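Local structure of polyphosphate kinase (Porphyromonas gingivalis, 2O8R) at residues D211-K214 against E215-V219; R640-I643 against D644-I648. The protein probably catalyses the reversible transfer of the terminal phosphate of ATP onto a growing chain of inorganic polyphosphate. The protein carries 3 engineered substitutions. All blocks are in the same frame, centred on the assembly; numbering follows the deposited sequence.

How the interactions relate
Both contacts are local, made mostly by residues three to four positions apart, but they differ in what the chain does there. Interaction 1 (211-219), in the middle domain, is where helix 209-214 gives way to a type I turn; interaction 2 (640-648) is one uninterrupted stretch of helix 636-651 in the second C-terminal domain. They do not touch: their centres are about 57 Å apart, on opposite sides of the chain's centre, and their nearest atoms about 42 Å. Interaction 1 lies away from the predicted catalytic and ligand-binding residues. In interaction 2 the side chain of L646 is about 12 Å from those of R570 and H597, both predicted to bind ATP.

Interaction 1. Residues D211-K214 against E215-V219; sequences DIIK and EHLDV
E215 and H216 take up the carbonyls of D211, I212 and I213 where helix 209-214 runs out, and a type I beta turn from K214 to L217 leads on to the short, weakly bonded helix 217-220. E215 still makes an α-helical bond, its N donating to D211 O at 3.1 Å; a weaker bond from the same N goes to I212 O. A glutamate suits this solvent-facing corner. The backbone N of H216 reaches I213 O at 2.9 Å, three residues back, from above the carbonyl plane. Its side chain meanwhile serves I212: with CG beside the backbone N (chi1 -62°) the imidazole lies alongside I212, and ND1 gives its proton to I212 O at 2.9 Å. That bond is fairly straight, 160° at the hydrogen, and the oxygen sits close to the ring plane. Its edge thus engaged, the buried ring also stacks on F135 of helix 125-139, and I212 CG2 approaches ND1 at 3.8 Å. L217, a leucine buried against V226 and V166, has CG 3.5 Å from I213 O and brings CD2 to 4.2 Å from I213 CG2, the two side chains crossing at a slant. I213 and L217 both pack on strand 163-169, joining turn and helix to the mixed sheet. V219 N then closes back on H216 O, 3.0 Å away.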
loop_
_atom_site.group_PDB
_atom_site.type_symbol
_atom_site.label_atom_id
_atom_site.label_comp_id
_atom_site.label_asym_id
_atom_site.label_seq_id
_atom_site.Cartn_x
_atom_site.Cartn_y
_atom_site.Cartn_z
ATOM N N ASP A 211 -5.119 -23.048 13.633
ATOM C CA ASP A 211 -5.240 -23.875 14.823
ATOM C C ASP A 211 -6.469 -23.460 15.647
ATOM O O ASP A 211 -7.279 -24.297 16.031
ATOM C CB ASP A 211 -3.955 -23.819 15.651
ATOM C CG ASP A 211 -2.879 -24.774 15.140
ATOM O OD1 ASP A 211 -3.175 -25.633 14.286
ATOM O OD2 ASP A 211 -1.729 -24.671 15.606
ATOM N N ILE A 212 -6.624 -22.163 15.875
ATOM C CA ILE A 212 -7.786 -21.654 16.579
ATOM C C ILE A 212 -9.069 -22.108 15.911
ATOM O O ILE A 212 -9.972 -22.605 16.584
ATOM C CB ILE A 212 -7.781 -20.122 16.697
ATOM C CG1 ILE A 212 -6.458 -19.650 17.334
ATOM C CG2 ILE A 212 -9.035 -19.652 17.500
ATOM C CD1 ILE A 212 -6.168 -18.169 17.101
ATOM N N ILE A 213 -9.139 -21.952 14.593
ATOM C CA ILE A 213 -10.311 -22.396 13.845
ATOM C C ILE A 213 -10.592 -23.893 14.084
ATOM O O ILE A 213 -11.707 -24.273 14.432
ATOM C CB ILE A 213 -10.191 -22.063 12.342
ATOM C CG1 ILE A 213 -10.224 -20.537 12.150
ATOM C CG2 ILE A 213 -11.324 -22.730 11.563
ATOM C CD1 ILE A 213 -10.232 -20.072 10.698
ATOM N N LYS A 214 -9.562 -24.719 13.952
ATOM C CA LYS A 214 -9.665 -26.151 14.217
ATOM C C LYS A 214 -10.298 -26.473 15.580
ATOM O O LYS A 214 -11.085 -27.404 15.704
ATOM C CB LYS A 214 -8.279 -26.798 14.123
ATOM C CG LYS A 214 -7.703 -26.892 12.692
ATOM C CD LYS A 214 -6.421 -27.709 12.710
ATOM C CE LYS A 214 -6.108 -28.320 11.380
ATOM N NZ LYS A 214 -4.912 -29.174 11.513
ATOM N N GLU A 215 -9.964 -25.676 16.585
ATOM C CA GLU A 215 -10.397 -25.911 17.948
ATOM C C GLU A 215 -11.865 -25.494 18.180
ATOM O O GLU A 215 -12.439 -25.740 19.239
ATOM C CB GLU A 215 -9.454 -25.155 18.894
ATOM C CG GLU A 215 -9.504 -25.545 20.369
ATOM C CD GLU A 215 -9.329 -27.038 20.607
ATOM O OE1 GLU A 215 -8.592 -27.700 19.840
ATOM O OE2 GLU A 215 -9.928 -27.548 21.578
ATOM N N HIS A 216 -12.484 -24.870 17.188
ATOM C CA HIS A 216 -13.847 -24.382 17.367
ATOM C C HIS A 216 -14.780 -24.800 16.235
ATOM O O HIS A 216 -15.853 -24.224 16.063
ATOM C CB HIS A 216 -13.850 -22.860 17.533
ATOM C CG HIS A 216 -13.110 -22.384 18.741
ATOM N ND1 HIS A 216 -11.783 -22.013 18.704
ATOM C CD2 HIS A 216 -13.505 -22.237 20.025
ATOM C CE1 HIS A 216 -11.396 -21.650 19.913
ATOM N NE2 HIS A 216 -12.424 -21.770 20.732
ATOM N N LEU A 217 -14.369 -25.810 15.477
ATOM C CA LEU A 217 -15.122 -26.258 14.318
ATOM C C LEU A 217 -16.516 -26.729 14.713
ATOM O O LEU A 217 -17.463 -26.609 13.931
ATOM C CB LEU A 217 -14.366 -27.373 13.587
ATOM C CG LEU A 217 -13.163 -26.972 12.727
ATOM C CD1 LEU A 217 -12.371 -28.182 12.315
ATOM C CD2 LEU A 217 -13.623 -26.208 11.504
ATOM N N ASP A 218 -16.636 -27.228 15.943
ATOM C CA ASP A 218 -17.915 -27.681 16.493
ATOM C C ASP A 218 -18.993 -26.598 16.564
ATOM O O ASP A 218 -20.174 -26.916 16.487
ATOM C CB ASP A 218 -17.726 -28.317 17.868
ATOM C CG ASP A 218 -16.801 -27.519 18.748
ATOM O OD1 ASP A 218 -15.564 -27.606 18.552
ATOM O OD2 ASP A 218 -17.310 -26.806 19.636
ATOM N N VAL A 219 -18.604 -25.329 16.687
ATOM C CA VAL A 219 -19.593 -24.245 16.677
ATOM C C VAL A 219 -20.024 -23.894 15.249
ATOM O O VAL A 219 -21.135 -23.391 15.018
ATOM C CB VAL A 219 -19.139 -22.979 17.482
ATOM C CG1 VAL A 219 -18.059 -23.325 18.512
ATOM C CG2 VAL A 219 -18.675 -21.866 16.573
#

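Interaction 2. Residues R640-I643 against D644-I648; sequences REII and DILEI
I642 and L646 form the close-packed side of this contact, running side by side in the same direction with I642 CG2 4.1 Å from L646 CD1. Both press on I600 of strand 600-603, and such branched aliphatic side chains fill a buried helix-sheet interface well. E641 and I645 also lie side by side, facing helix 678-691: the CG methylene of E641 meets I645 CD1 at 3.9 Å. With CG anti to the backbone N (chi1 -173°) and the rest of the chain extended, E641 carries its carboxylate past this apolar layer to a salt bridge with K689 of helix 678-691; burying a glutamate here is probably affordable because that lysine offsets its charge. All of these segment residues belong to the regular α-helix 636-651, which packs against a sheet of the phospholipase D-like C-terminal domain. Its i to i+4 bonds are evenly made, from D644 N to R640 O at 2.9 Å through E647 N to I643 O at 2.8 Å, the straightest being L646 N to I642 O (173°). The solvent side, with exposed R640 and partly exposed D644 and E647, is looser, and charged residues suit it. Bends at chi2 and chi3 fold the arginine back across D644 almost at a right angle, and NH1 makes a long salt bridge to D644 OD1 at 4.0 Å, the oxygen lying at the guanidinium edge while the two planes stand 61° apart. D644 OD2 has a firmer partner in Y685 OH. E647 slants across I643, its OE2 3.4 Å from I643 CG2, and stops 4.1 Å from R640 NH1, too far for a salt bridge but near enough that the opposite charges probably attract.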
loop_
_atom_site.group_PDB
_atom_site.type_symbol
_atom_site.label_atom_id
_atom_site.label_comp_id
_atom_site.label_asym_id
_atom_site.label_seq_id
_atom_site.Cartn_x
_atom_site.Cartn_y
_atom_site.Cartn_z
ATOM N N ARG A 640 40.975 -0.810 -7.136
ATOM C CA ARG A 640 41.717 -1.503 -6.094
ATOM C C ARG A 640 40.771 -1.901 -4.972
ATOM O O ARG A 640 40.884 -2.996 -4.413
ATOM C CB ARG A 640 42.876 -0.616 -5.591
ATOM C CG ARG A 640 43.623 -1.067 -4.319
ATOM C CD ARG A 640 44.080 -2.535 -4.339
ATOM N NE ARG A 640 44.543 -2.982 -5.651
ATOM C CZ ARG A 640 44.574 -4.255 -6.039
ATOM N NH1 ARG A 640 44.166 -5.222 -5.213
ATOM N NH2 ARG A 640 45.008 -4.563 -7.258
ATOM N N GLU A 641 39.823 -1.019 -4.668
ATOM C CA GLU A 641 38.874 -1.260 -3.589
ATOM C C GLU A 641 37.980 -2.456 -3.907
ATOM O O GLU A 641 37.776 -3.314 -3.052
ATOM C CB GLU A 641 38.044 -0.010 -3.329
ATOM C CG GLU A 641 37.123 -0.075 -2.118
ATOM C CD GLU A 641 36.342 1.220 -1.937
ATOM O OE1 GLU A 641 35.693 1.675 -2.900
ATOM O OE2 GLU A 641 36.385 1.800 -0.837
ATOM N N ILE A 642 37.472 -2.516 -5.139
ATOM C CA ILE A 642 36.558 -3.581 -5.558
ATOM C C ILE A 642 37.233 -4.935 -5.415
ATOM O O ILE A 642 36.653 -5.890 -4.883
ATOM C CB ILE A 642 36.088 -3.365 -7.002
ATOM C CG1 ILE A 642 35.087 -2.216 -7.049
ATOM C CG2 ILE A 642 35.430 -4.608 -7.559
ATOM C CD1 ILE A 642 34.793 -1.733 -8.449
ATOM N N ILE A 643 38.479 -4.994 -5.861
ATOM C CA ILE A 643 39.269 -6.204 -5.738
ATOM C C ILE A 643 39.504 -6.539 -4.275
ATOM O O ILE A 643 39.378 -7.700 -3.881
ATOM C CB ILE A 643 40.583 -6.095 -6.526
ATOM C CG1 ILE A 643 40.249 -5.749 -7.978
ATOM C CG2 ILE A 643 41.321 -7.400 -6.498
ATOM C CD1 ILE A 643 41.421 -5.616 -8.869
ATOM N N ASP A 644 39.811 -5.530 -3.463
ATOM C CA ASP A 644 39.980 -5.761 -2.031
ATOM C C ASP A 644 38.741 -6.480 -1.502
ATOM O O ASP A 644 38.845 -7.538 -0.874
ATOM C CB ASP A 644 40.153 -4.436 -1.293
ATOM C CG ASP A 644 41.558 -3.886 -1.383
ATOM O OD1 ASP A 644 42.501 -4.650 -1.673
ATOM O OD2 ASP A 644 41.723 -2.676 -1.143
ATOM N N ILE A 645 37.577 -5.903 -1.811
ATOM C CA ILE A 645 36.276 -6.394 -1.382
ATOM C C ILE A 645 36.027 -7.821 -1.868
ATOM O O ILE A 645 35.716 -8.719 -1.067
ATOM C CB ILE A 645 35.160 -5.432 -1.850
ATOM C CG1 ILE A 645 35.167 -4.165 -0.992
ATOM C CG2 ILE A 645 33.789 -6.095 -1.791
ATOM C CD1 ILE A 645 34.609 -2.961 -1.692
ATOM N N LEU A 646 36.201 -8.043 -3.168
ATOM C CA LEU A 646 36.046 -9.386 -3.720
ATOM C C LEU A 646 37.002 -10.384 -3.081
ATOM O O LEU A 646 36.657 -11.548 -2.923
ATOM C CB LEU A 646 36.240 -9.369 -5.227
ATOM C CG LEU A 646 35.146 -8.608 -5.965
ATOM C CD1 LEU A 646 35.399 -8.725 -7.426
ATOM C CD2 LEU A 646 33.751 -9.132 -5.615
ATOM N N GLU A 647 38.194 -9.923 -2.704
ATOM C CA GLU A 647 39.160 -10.775 -2.023
ATOM C C GLU A 647 38.647 -11.114 -0.655
ATOM O O GLU A 647 38.700 -12.275 -0.240
ATOM C CB GLU A 647 40.537 -10.118 -1.931
ATOM C CG GLU A 647 41.360 -10.260 -3.198
ATOM C CD GLU A 647 42.640 -9.469 -3.146
ATOM O OE1 GLU A 647 43.132 -9.208 -2.024
ATOM O OE2 GLU A 647 43.154 -9.110 -4.228
ATOM N N ILE A 648 38.116 -10.113 0.042
ATOM C CA ILE A 648 37.402 -10.395 1.289
ATOM C C ILE A 648 36.336 -11.478 1.078
ATOM O O ILE A 648 36.251 -12.422 1.858
ATOM C CB ILE A 648 36.766 -9.146 1.889
ATOM C CG1 ILE A 648 37.846 -8.091 2.134
ATOM C CG2 ILE A 648 36.028 -9.504 3.166
ATOM C CD1 ILE A 648 37.388 -6.869 2.875
#